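Local coordinates for DNA processing protein DprA (Streptococcus pneumoniae, PDB 3UQZ), which helps load the recombinase RecA onto single-stranded DNA during transformation and is thought to bind and shield the incoming strand from nucleases, at residues S140-G145 with K175-L180; V109-S114 with K144-A149; F74-D79 with A91-F96. One frame throughout, in Å; residues are numbered along the deposited sequence.

Contact 1 (S140-G145 with K175-L180); sequences SGLAKG and KANKRL. With SO4 (sulfate ion), chain E.
Asn177 and Leu180, at the start of helix 178-187, meet Leu142 in the loop that follows strand 137-140 of the Rossmann fold, so the contact joins a strand-to-helix loop to a neighbouring helix. The two pairs work differently, one through an amide and one through methyl groups.

Asn177 occupies the N-cap position of its helix, yet its side chain makes no capping bond. With CG anti to the carbonyl carbon (chi1 -81°), the amide is carried across to the loop, where Asn177 ND2 donates a hydrogen bond to Leu142 O at 2.8 Å. The acceptor lies in the plane of the Asn177 amide, but the amide nitrogen stands above the Leu142 carbonyl plane, and the N-H...O angle of 141° shows a bent bond. ND2 also bonds to Thr148 OG1, which in turn bonds to Ala143 O. Asparagine suits the place because its short side chain carries an NH2 with two hydrogens, and here it serves both the loop and helix 146-157.

Leu142 and Leu180 cross obliquely beside this polar link. CD1 of Leu142 meets CD2 of Leu180 at 3.7 Å and its CG at 4.0 Å. Branched leucine ends fill such a junction well: Leu142 also packs on Ile165 and Ile184, and Leu180 on Leu155, extending the apolar patch between helices 146-157 and 178-187.

Arg179, one residue earlier, turns to a sulfate ion that probably came from the crystallisation liquor. Both terminal nitrogens hold it, the guanidinium presenting its edge to the anion. Arg179 NH2 donates a hydrogen bond to sulfate O4 at 2.7 Å and Arg179 NH1 one to sulfate O1, in the guanidinium plane, at 3.1 Å. The aliphatic CE of Lys178 lies 3.4 Å from that same sulfate O1.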
ATOM      1  N   SER A 140      12.634  -2.550  19.704  1.00 26.37           N
ATOM      2  CA  SER A 140      11.928  -3.798  19.413  1.00 26.67           C
ATOM      3  C   SER A 140      11.896  -4.715  20.640  1.00 30.59           C
ATOM      4  O   SER A 140      12.465  -4.364  21.664  1.00 29.25           O
ATOM      5  CB  SER A 140      12.512  -4.488  18.185  1.00 31.70           C
ATOM      6  OG  SER A 140      11.531  -5.321  17.594  1.00 39.43           O
ATOM      7  N   GLY A 141      11.220  -5.859  20.539  1.00 29.05           N
ATOM      8  CA  GLY A 141      11.007  -6.757  21.668  1.00 28.95           C
ATOM      9  C   GLY A 141      11.762  -8.058  21.777  1.00 33.07           C
ATOM     10  O   GLY A 141      11.368  -8.931  22.555  1.00 32.36           O
ATOM     11  N   LEU A 142      12.849  -8.207  21.023  1.00 31.01           N
ATOM     12  CA  LEU A 142      13.725  -9.393  21.080  1.00 30.58           C
ATOM     13  C   LEU A 142      13.076 -10.741  20.691  1.00 35.71           C
ATOM     14  O   LEU A 142      13.683 -11.790  20.900  1.00 36.46           O
ATOM     15  CB  LEU A 142      14.397  -9.471  22.467  1.00 30.04           C
ATOM     16  CG  LEU A 142      15.892  -9.702  22.581  1.00 33.96           C
ATOM     17  CD1 LEU A 142      16.665  -9.265  21.346  1.00 34.12           C
ATOM     18  CD2 LEU A 142      16.412  -8.989  23.783  1.00 34.52           C
ATOM     19  N   ALA A 143      11.866 -10.713  20.105  1.00 31.89           N
ATOM     20  CA  ALA A 143      11.156 -11.909  19.643  1.00 31.13           C
ATOM     21  C   ALA A 143      11.869 -12.477  18.412  1.00 36.15           C
ATOM     22  O   ALA A 143      12.621 -11.757  17.735  1.00 34.56           O
ATOM     23  CB  ALA A 143       9.729 -11.551  19.271  1.00 31.46           C
ATOM     24  N   LYS A 144      11.623 -13.763  18.108  1.00 34.28           N
ATOM     25  CA  LYS A 144      12.217 -14.345  16.914  1.00 35.03           C
ATOM     26  C   LYS A 144      11.534 -13.761  15.677  1.00 37.45           C
ATOM     27  O   LYS A 144      10.417 -13.255  15.776  1.00 36.16           O
ATOM     28  CB  LYS A 144      12.207 -15.889  16.945  1.00 39.35           C
ATOM     29  CG  LYS A 144      10.850 -16.578  16.904  1.00 61.49           C
ATOM     30  CD  LYS A 144      11.030 -18.092  17.039  1.00 80.22           C
ATOM     31  CE  LYS A 144       9.718 -18.843  17.113  1.00 99.93           C
ATOM     32  NZ  LYS A 144       9.912 -20.276  17.474  1.00109.22           N
ATOM     33  N   GLY A 145      12.246 -13.735  14.564  1.00 34.02           N
ATOM     34  CA  GLY A 145      11.694 -13.207  13.327  1.00 34.18           C
ATOM     35  C   GLY A 145      12.060 -11.769  13.069  1.00 39.09           C
ATOM     36  O   GLY A 145      13.241 -11.424  13.107  1.00 38.17           O
ATOM     37  N   LYS A 175      14.781 -18.713  23.991  1.00 37.81           N
ATOM     38  CA  LYS A 175      16.058 -19.249  24.494  1.00 37.49           C
ATOM     39  C   LYS A 175      17.224 -19.044  23.533  1.00 41.74           C
ATOM     40  O   LYS A 175      18.326 -18.754  23.989  1.00 42.96           O
ATOM     41  CB  LYS A 175      15.954 -20.721  24.938  1.00 40.58           C
ATOM     42  CG  LYS A 175      14.921 -20.997  26.058  1.00 60.28           C
ATOM     43  CD  LYS A 175      15.510 -21.219  27.480  1.00 71.97           C
ATOM     44  CE  LYS A 175      14.470 -21.671  28.489  1.00 87.24           C
ATOM     45  NZ  LYS A 175      14.106 -23.105  28.323  1.00 97.33           N
ATOM     46  N   ALA A 176      16.973 -19.118  22.215  1.00 37.30           N
ATOM     47  CA  ALA A 176      17.990 -18.951  21.165  1.00 36.45           C
ATOM     48  C   ALA A 176      18.594 -17.550  21.112  1.00 42.03           C
ATOM     49  O   ALA A 176      19.710 -17.388  20.605  1.00 43.23           O
ATOM     50  CB  ALA A 176      17.410 -19.318  19.812  1.00 36.59           C
ATOM     51  N   ASN A 177      17.870 -16.543  21.642  1.00 37.20           N
ATOM     52  CA  ASN A 177      18.316 -15.150  21.638  1.00 35.61           C
ATOM     53  C   ASN A 177      19.110 -14.726  22.868  1.00 36.13           C
ATOM     54  O   ASN A 177      19.374 -13.531  23.010  1.00 35.16           O
ATOM     55  CB  ASN A 177      17.132 -14.217  21.409  1.00 34.55           C
ATOM     56  CG  ASN A 177      16.721 -14.085  19.970  1.00 44.66           C
ATOM     57  OD1 ASN A 177      17.364 -14.614  19.045  1.00 43.03           O
ATOM     58  ND2 ASN A 177      15.656 -13.325  19.752  1.00 25.97           N
ATOM     59  N   LYS A 178      19.518 -15.685  23.737  1.00 30.99           N
ATOM     60  CA  LYS A 178      20.272 -15.373  24.955  1.00 30.27           C
ATOM     61  C   LYS A 178      21.464 -14.456  24.703  1.00 35.78           C
ATOM     62  O   LYS A 178      21.530 -13.393  25.315  1.00 36.95           O
ATOM     63  CB  LYS A 178      20.691 -16.629  25.722  1.00 31.53           C
ATOM     64  CG  LYS A 178      21.402 -16.307  27.035  1.00 36.67           C
ATOM     65  CD  LYS A 178      22.021 -17.521  27.689  1.00 39.95           C
ATOM     66  CE  LYS A 178      23.172 -17.164  28.596  1.00 46.95           C
ATOM     67  NZ  LYS A 178      22.730 -16.500  29.839  1.00 52.27           N
ATOM     68  N   ARG A 179      22.365 -14.840  23.779  1.00 32.21           N
ATOM     69  CA  ARG A 179      23.571 -14.076  23.435  1.00 32.18           C
ATOM     70  C   ARG A 179      23.276 -12.661  22.988  1.00 35.33           C
ATOM     71  O   ARG A 179      24.001 -11.743  23.387  1.00 35.56           O
ATOM     72  CB  ARG A 179      24.453 -14.813  22.396  1.00 32.63           C
ATOM     73  CG  ARG A 179      25.069 -16.120  22.899  1.00 34.35           C
ATOM     74  CD  ARG A 179      26.387 -15.906  23.579  1.00 32.70           C
ATOM     75  NE  ARG A 179      26.992 -17.176  23.974  1.00 36.90           N
ATOM     76  CZ  ARG A 179      26.899 -17.706  25.189  1.00 45.91           C
ATOM     77  NH1 ARG A 179      26.219 -17.088  26.145  1.00 38.35           N
ATOM     78  NH2 ARG A 179      27.494 -18.858  25.456  1.00 24.09           N
ATOM     79  N   LEU A 180      22.209 -12.480  22.180  1.00 31.25           N
ATOM     80  CA  LEU A 180      21.756 -11.171  21.691  1.00 30.73           C
ATOM     81  C   LEU A 180      21.196 -10.323  22.842  1.00 35.25           C
ATOM     82  O   LEU A 180      21.507  -9.138  22.903  1.00 35.59           O
ATOM     83  CB  LEU A 180      20.734 -11.333  20.548  1.00 30.46           C
ATOM     84  CG  LEU A 180      20.272 -10.071  19.801  1.00 33.76           C
ATOM     85  CD1 LEU A 180      21.422  -9.408  19.070  1.00 32.77           C
ATOM     86  CD2 LEU A 180      19.179 -10.406  18.828  1.00 33.65           C
TER
HETATM   87  S   SO4 E 302      27.276 -19.041  29.386  1.00 50.08           S
HETATM   88  O1  SO4 E 302      26.454 -17.830  29.192  1.00 54.27           O
HETATM   89  O2  SO4 E 302      28.421 -18.733  30.234  1.00 53.43           O
HETATM   90  O3  SO4 E 302      26.476 -20.073  30.038  1.00 57.55           O
HETATM   91  O4  SO4 E 302      27.721 -19.562  28.084  1.00 55.26           O

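Contact 2 (V109-S114 with K144-A149); sequences VAVVGS and KGIDTA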
ATOM      1  N   VAL A 109      12.465   4.736  16.947  1.00 31.15           N
ATOM      2  CA  VAL A 109      11.484   4.162  16.031  1.00 30.00           C
ATOM      3  C   VAL A 109      11.253   2.704  16.419  1.00 32.84           C
ATOM      4  O   VAL A 109      12.207   1.975  16.705  1.00 31.94           O
ATOM      5  CB  VAL A 109      11.804   4.376  14.509  1.00 33.36           C
ATOM      6  CG1 VAL A 109      12.995   3.536  14.027  1.00 32.85           C
ATOM      7  CG2 VAL A 109      10.574   4.133  13.636  1.00 32.54           C
ATOM      8  N   ALA A 110       9.980   2.303  16.495  1.00 29.44           N
ATOM      9  CA  ALA A 110       9.622   0.929  16.809  1.00 29.14           C
ATOM     10  C   ALA A 110       9.609   0.078  15.514  1.00 32.80           C
ATOM     11  O   ALA A 110       9.388   0.607  14.427  1.00 30.20           O
ATOM     12  CB  ALA A 110       8.264   0.886  17.478  1.00 29.70           C
ATOM     13  N   VAL A 111       9.926  -1.217  15.636  1.00 31.16           N
ATOM     14  CA  VAL A 111       9.932  -2.178  14.529  1.00 31.90           C
ATOM     15  C   VAL A 111       9.236  -3.443  15.028  1.00 37.12           C
ATOM     16  O   VAL A 111       9.683  -4.062  15.999  1.00 36.21           O
ATOM     17  CB  VAL A 111      11.327  -2.475  13.904  1.00 35.84           C
ATOM     18  CG1 VAL A 111      11.190  -3.374  12.676  1.00 35.87           C
ATOM     19  CG2 VAL A 111      12.068  -1.193  13.534  1.00 35.42           C
ATOM     20  N   VAL A 112       8.099  -3.777  14.408  1.00 35.08           N
ATOM     21  CA  VAL A 112       7.284  -4.938  14.801  1.00 35.04           C
ATOM     22  C   VAL A 112       6.980  -5.828  13.599  1.00 39.85           C
ATOM     23  O   VAL A 112       7.018  -5.360  12.460  1.00 38.62           O
ATOM     24  CB  VAL A 112       5.997  -4.575  15.629  1.00 37.66           C
ATOM     25  CG1 VAL A 112       6.345  -3.902  16.947  1.00 37.52           C
ATOM     26  CG2 VAL A 112       5.017  -3.726  14.842  1.00 36.98           C
ATOM     27  N   GLY A 113       6.677  -7.091  13.867  1.00 38.16           N
ATOM     28  CA  GLY A 113       6.339  -8.051  12.826  1.00 38.35           C
ATOM     29  C   GLY A 113       6.324  -9.502  13.241  1.00 43.11           C
ATOM     30  O   GLY A 113       6.588  -9.840  14.394  1.00 42.93           O
ATOM     31  N   SER A 114       6.038 -10.368  12.268  1.00 41.05           N
ATOM     32  CA  SER A 114       5.897 -11.821  12.388  1.00 41.20           C
ATOM     33  C   SER A 114       7.013 -12.508  13.150  1.00 42.64           C
ATOM     34  O   SER A 114       8.189 -12.261  12.880  1.00 42.35           O
ATOM     35  CB  SER A 114       5.755 -12.453  11.006  1.00 47.03           C
ATOM     36  OG  SER A 114       5.156 -13.737  11.060  1.00 63.79           O
ATOM     37  N   LYS A 144      11.623 -13.763  18.108  1.00 34.28           N
ATOM     38  CA  LYS A 144      12.217 -14.345  16.914  1.00 35.03           C
ATOM     39  C   LYS A 144      11.534 -13.761  15.677  1.00 37.45           C
ATOM     40  O   LYS A 144      10.417 -13.255  15.776  1.00 36.16           O
ATOM     41  CB  LYS A 144      12.207 -15.889  16.945  1.00 39.35           C
ATOM     42  CG  LYS A 144      10.850 -16.578  16.904  1.00 61.49           C
ATOM     43  CD  LYS A 144      11.030 -18.092  17.039  1.00 80.22           C
ATOM     44  CE  LYS A 144       9.718 -18.843  17.113  1.00 99.93           C
ATOM     45  NZ  LYS A 144       9.912 -20.276  17.474  1.00109.22           N
ATOM     46  N   GLY A 145      12.246 -13.735  14.564  1.00 34.02           N
ATOM     47  CA  GLY A 145      11.694 -13.207  13.327  1.00 34.18           C
ATOM     48  C   GLY A 145      12.060 -11.769  13.069  1.00 39.09           C
ATOM     49  O   GLY A 145      13.241 -11.424  13.107  1.00 38.17           O
ATOM     50  N   ILE A 146      11.040 -10.927  12.798  1.00 37.31           N
ATOM     51  CA  ILE A 146      11.190  -9.496  12.489  1.00 38.11           C
ATOM     52  C   ILE A 146      11.942  -8.713  13.572  1.00 43.53           C
ATOM     53  O   ILE A 146      12.840  -7.938  13.234  1.00 44.53           O
ATOM     54  CB  ILE A 146       9.837  -8.831  12.083  1.00 41.24           C
ATOM     55  CG1 ILE A 146       9.197  -9.498  10.825  1.00 41.13           C
ATOM     56  CG2 ILE A 146       9.944  -7.293  11.934  1.00 42.22           C
ATOM     57  CD1 ILE A 146       9.934  -9.316   9.458  1.00 40.30           C
ATOM     58  N   ASP A 147      11.592  -8.930  14.855  1.00 38.87           N
ATOM     59  CA  ASP A 147      12.226  -8.261  15.985  1.00 38.70           C
ATOM     60  C   ASP A 147      13.734  -8.521  15.994  1.00 41.91           C
ATOM     61  O   ASP A 147      14.506  -7.563  16.057  1.00 42.90           O
ATOM     62  CB  ASP A 147      11.579  -8.677  17.322  1.00 41.02           C
ATOM     63  CG  ASP A 147      10.182  -8.145  17.616  1.00 49.48           C
ATOM     64  OD1 ASP A 147       9.433  -7.878  16.662  1.00 51.17           O
ATOM     65  OD2 ASP A 147       9.820  -8.059  18.803  1.00 53.50           O
ATOM     66  N   THR A 148      14.151  -9.792  15.851  1.00 36.35           N
ATOM     67  CA  THR A 148      15.572 -10.176  15.817  1.00 35.56           C
ATOM     68  C   THR A 148      16.310  -9.528  14.640  1.00 38.73           C
ATOM     69  O   THR A 148      17.424  -9.026  14.817  1.00 39.78           O
ATOM     70  CB  THR A 148      15.717 -11.703  15.866  1.00 39.84           C
ATOM     71  OG1 THR A 148      15.041 -12.177  17.033  1.00 42.16           O
ATOM     72  CG2 THR A 148      17.164 -12.158  15.894  1.00 35.40           C
ATOM     73  N   ALA A 149      15.675  -9.515  13.461  1.00 32.98           N
ATOM     74  CA  ALA A 149      16.236  -8.923  12.249  1.00 32.01           C
ATOM     75  C   ALA A 149      16.384  -7.411  12.394  1.00 36.76           C
ATOM     76  O   ALA A 149      17.328  -6.836  11.859  1.00 36.71           O
ATOM     77  CB  ALA A 149      15.360  -9.254  11.056  1.00 32.10           C
TER
HETATM   78  O   HOH W   1       9.225 -10.679  15.782  1.00 28.80           O
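Ile146, the first residue of helix 146-157, fits over Gly113, where strand 108-113, in the parallel part of the mixed Rossmann sheet, runs into the following loop. The contact sets the beginning of one helix against this strand and the turn that leaves it.

One direct hydrogen bond crosses the contact. Ile146 N donates to Ser114 O over 3.1 Å; the N-H...O angle is 175°, and the donor lies nearly along the C=O axis of Ser114. The strand's exit thus satisfies an amide at the helix start, where no preceding helical turn can supply an acceptor.

A water bridges the same parts. It accepts from Asp147 N and lies 3.1 Å from Gly113 O and 2.8 Å from Lys144 O, with more acceptors in reach than it has protons to give.

The apolar packing centres on Ile146. Ile146 CB lies 3.7 Å from Gly113 CA, an approach that suits glycine because no side chain stands between them. From there the branches diverge: Ile146 CG2, anti to the backbone N, runs back along the strand to Val112 O and meets Val111 CG1 at 4.2 Å, the two side chains crossing at about a right angle. CG1 turns the other way, to the backbone of Ser114. Val125 of helix 119-130 touches both Val111 and Ile146. Glycine also suits the N-cap position: at the backbone angles of Gly145 a beta carbon would run into Lys144 O and Ser114 O.

Among the polar side chains, Asp147 accepts a weak hydrogen bond from Gly141 N at OD2. Asp147 OD1 lies 2.9 Å from the bridging water.

Contact 3 (F74-D79 with A91-F96); sequences FSILDD and APVLLF
An antiparallel strand pair at one margin of the large mixed sheet brings Phe74 against Leu95 and Ser75 against Leu94; strand 73-75 is the outermost strand on this side within the chain. Phe74 and Leu95 form the hydrogen-bonded pair: Phe74 N donates to Leu95 O at 3.1 Å, and Leu95 N to Phe74 O at 3.0 Å. Beyond the non-hydrogen-bonded pair, Ile76 N reaches Val93 O at 3.1 Å from above the carbonyl plane.

The side chains of Phe74 and Leu95 run side by side. Phe74 CG sits between its backbone N and carbonyl carbon (chi1 68°), which lays the ring beside Leu95: Leu95 CB stands over one face of the Phe74 ring, offset toward the rim, and Leu95 CD1 meets Phe74 CZ at 3.9 Å. On this face of the sheet Leu95 also touches Ile211 of helix 204-215. The Ser75 and Leu94 side chains point to the other face, against helix 5-13 of the sterile alpha motif domain, so this margin joins that domain to the sheet. Beyond the bridged pairs, Ile76 CD1 packs on Ala91 CB and Ile76 CG2 on Val93 CG2.

A type I beta turn from Ser75 to Asp78 ends the strand. Serine suits it because OG accepts from Leu77 N, an ST turn, while hydrogen-bonding Asn5 OD1. Asp78 folds back, and Asp78 OD2 accepts a hydrogen bond from Ser75 N at 3.0 Å, met from above the carboxylate plane.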
ATOM      1  N   PHE A  74      14.023   2.772  37.334  1.00 30.42           N
ATOM      2  CA  PHE A  74      13.542   4.150  37.275  1.00 29.94           C
ATOM      3  C   PHE A  74      12.022   4.110  37.183  1.00 33.64           C
ATOM      4  O   PHE A  74      11.465   3.137  36.664  1.00 32.24           O
ATOM      5  CB  PHE A  74      14.181   4.965  36.130  1.00 31.76           C
ATOM      6  CG  PHE A  74      13.813   4.568  34.716  1.00 33.18           C
ATOM      7  CD1 PHE A  74      12.774   5.209  34.043  1.00 35.50           C
ATOM      8  CD2 PHE A  74      14.515   3.562  34.048  1.00 34.22           C
ATOM      9  CE1 PHE A  74      12.412   4.827  32.747  1.00 35.28           C
ATOM     10  CE2 PHE A  74      14.157   3.186  32.746  1.00 36.61           C
ATOM     11  CZ  PHE A  74      13.112   3.826  32.104  1.00 34.28           C
ATOM     12  N   SER A  75      11.350   5.130  37.738  1.00 31.20           N
ATOM     13  CA  SER A  75       9.888   5.197  37.762  1.00 31.23           C
ATOM     14  C   SER A  75       9.375   6.438  37.051  1.00 35.41           C
ATOM     15  O   SER A  75      10.160   7.324  36.714  1.00 35.15           O
ATOM     16  CB  SER A  75       9.381   5.178  39.203  1.00 34.29           C
ATOM     17  OG  SER A  75       9.685   6.386  39.883  1.00 37.58           O
ATOM     18  N   ILE A  76       8.044   6.530  36.897  1.00 32.03           N
ATOM     19  CA  ILE A  76       7.346   7.672  36.312  1.00 32.21           C
ATOM     20  C   ILE A  76       7.581   8.974  37.137  1.00 39.87           C
ATOM     21  O   ILE A  76       7.288  10.061  36.648  1.00 41.35           O
ATOM     22  CB  ILE A  76       5.845   7.312  36.074  1.00 34.44           C
ATOM     23  CG1 ILE A  76       5.185   8.227  34.997  1.00 34.31           C
ATOM     24  CG2 ILE A  76       5.051   7.234  37.384  1.00 33.91           C
ATOM     25  CD1 ILE A  76       4.019   7.593  34.196  1.00 35.27           C
ATOM     26  N   LEU A  77       8.133   8.856  38.367  1.00 37.23           N
ATOM     27  CA  LEU A  77       8.454   9.982  39.260  1.00 37.20           C
ATOM     28  C   LEU A  77       9.833  10.581  38.950  1.00 42.64           C
ATOM     29  O   LEU A  77      10.070  11.754  39.243  1.00 42.55           O
ATOM     30  CB  LEU A  77       8.385   9.560  40.750  1.00 36.84           C
ATOM     31  CG  LEU A  77       7.019   9.027  41.298  1.00 40.79           C
ATOM     32  CD1 LEU A  77       7.146   8.586  42.758  1.00 40.50           C
ATOM     33  CD2 LEU A  77       5.863  10.044  41.144  1.00 39.76           C
ATOM     34  N   ASP A  78      10.728   9.778  38.346  1.00 40.26           N
ATOM     35  CA  ASP A  78      12.086  10.166  37.973  1.00 40.61           C
ATOM     36  C   ASP A  78      12.168  11.017  36.714  1.00 47.41           C
ATOM     37  O   ASP A  78      11.350  10.875  35.808  1.00 47.93           O
ATOM     38  CB  ASP A  78      12.999   8.930  37.887  1.00 42.38           C
ATOM     39  CG  ASP A  78      13.155   8.189  39.214  1.00 49.17           C
ATOM     40  OD1 ASP A  78      13.230   8.864  40.273  1.00 50.24           O
ATOM     41  OD2 ASP A  78      13.203   6.944  39.199  1.00 49.96           O
ATOM     42  N   ASP A  79      13.173  11.906  36.677  1.00 45.74           N
ATOM     43  CA  ASP A  79      13.465  12.861  35.601  1.00 46.48           C
ATOM     44  C   ASP A  79      13.796  12.182  34.274  1.00 48.90           C
ATOM     45  O   ASP A  79      13.482  12.726  33.215  1.00 49.74           O
ATOM     46  CB  ASP A  79      14.646  13.786  35.989  1.00 49.98           C
ATOM     47  CG  ASP A  79      14.724  14.190  37.454  1.00 76.90           C
ATOM     48  OD1 ASP A  79      14.983  13.301  38.306  1.00 81.23           O
ATOM     49  OD2 ASP A  79      14.598  15.400  37.744  1.00 85.94           O
ATOM     50  N   ALA A  91       0.669   3.948  31.251  1.00 41.33           N
ATOM     51  CA  ALA A  91       2.118   4.098  31.143  1.00 40.30           C
ATOM     52  C   ALA A  91       2.825   3.275  32.243  1.00 43.30           C
ATOM     53  O   ALA A  91       2.350   3.276  33.379  1.00 42.52           O
ATOM     54  CB  ALA A  91       2.495   5.561  31.265  1.00 40.73           C
ATOM     55  N   PRO A  92       3.897   2.504  31.930  1.00 38.71           N
ATOM     56  CA  PRO A  92       4.570   1.716  32.987  1.00 37.39           C
ATOM     57  C   PRO A  92       4.990   2.602  34.142  1.00 40.00           C
ATOM     58  O   PRO A  92       5.582   3.660  33.953  1.00 39.23           O
ATOM     59  CB  PRO A  92       5.777   1.082  32.279  1.00 39.06           C
ATOM     60  CG  PRO A  92       5.936   1.834  31.035  1.00 43.91           C
ATOM     61  CD  PRO A  92       4.582   2.348  30.632  1.00 39.72           C
ATOM     62  N   VAL A  93       4.582   2.212  35.332  1.00 36.22           N
ATOM     63  CA  VAL A  93       4.845   2.964  36.551  1.00 34.67           C
ATOM     64  C   VAL A  93       6.298   2.791  37.063  1.00 36.95           C
ATOM     65  O   VAL A  93       6.876   3.733  37.608  1.00 36.76           O
ATOM     66  CB  VAL A  93       3.726   2.669  37.571  1.00 37.16           C
ATOM     67  CG1 VAL A  93       4.144   1.694  38.665  1.00 36.52           C
ATOM     68  CG2 VAL A  93       3.133   3.944  38.117  1.00 37.02           C
ATOM     69  N   LEU A  94       6.897   1.611  36.817  1.00 31.22           N
ATOM     70  CA  LEU A  94       8.263   1.270  37.209  1.00 30.05           C
ATOM     71  C   LEU A  94       8.878   0.349  36.144  1.00 33.46           C
ATOM     72  O   LEU A  94       8.226  -0.600  35.712  1.00 32.88           O
ATOM     73  CB  LEU A  94       8.261   0.589  38.605  1.00 29.21           C
ATOM     74  CG  LEU A  94       9.599   0.087  39.188  1.00 32.11           C
ATOM     75  CD1 LEU A  94      10.400   1.212  39.796  1.00 31.36           C
ATOM     76  CD2 LEU A  94       9.366  -0.986  40.226  1.00 31.99           C
ATOM     77  N   LEU A  95      10.120   0.646  35.723  1.00 29.57           N
ATOM     78  CA  LEU A  95      10.872  -0.134  34.732  1.00 29.08           C
ATOM     79  C   LEU A  95      12.263  -0.477  35.230  1.00 33.75           C
ATOM     80  O   LEU A  95      13.017   0.412  35.632  1.00 32.86           O
ATOM     81  CB  LEU A  95      10.999   0.588  33.358  1.00 28.32           C
ATOM     82  CG  LEU A  95       9.749   0.677  32.469  1.00 31.85           C
ATOM     83  CD1 LEU A  95       9.920   1.728  31.396  1.00 31.39           C
ATOM     84  CD2 LEU A  95       9.416  -0.659  31.844  1.00 33.51           C
ATOM     85  N   PHE A  96      12.605  -1.770  35.181  1.00 31.67           N
ATOM     86  CA  PHE A  96      13.926  -2.284  35.515  1.00 32.13           C
ATOM     87  C   PHE A  96      14.712  -2.298  34.224  1.00 35.77           C
ATOM     88  O   PHE A  96      14.124  -2.500  33.160  1.00 36.52           O
ATOM     89  CB  PHE A  96      13.851  -3.693  36.090  1.00 34.26           C
ATOM     90  CG  PHE A  96      13.166  -3.758  37.424  1.00 36.36           C
ATOM     91  CD1 PHE A  96      13.869  -3.508  38.596  1.00 39.56           C
ATOM     92  CD2 PHE A  96      11.819  -4.083  37.514  1.00 38.24           C
ATOM     93  CE1 PHE A  96      13.232  -3.585  39.839  1.00 40.20           C
ATOM     94  CE2 PHE A  96      11.183  -4.150  38.752  1.00 40.75           C
ATOM     95  CZ  PHE A  96      11.897  -3.913  39.907  1.00 38.69           C
TER

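How the contacts relate
Along the chain, contact 3 closes before either of the others opens; contact 2 then begins at strand 108-113, and contact 1 follows at the end of strand 137-140. Contacts 1 and 2 are neighbours, their centres about 10 Å apart, and share Lys144 and Gly145: the loop before helix 146-157 faces strand 108-113 in one and helix 178-187 in the other. Contact 3 lies across the chain's centre, about 24 Å from contact 1 and 25 Å from contact 2, centre to centre. One mixed sheet nevertheless unites them, with contact 3 at the margin beside the sterile alpha motif helices and contacts 1 and 2 by its parallel Rossmann strands.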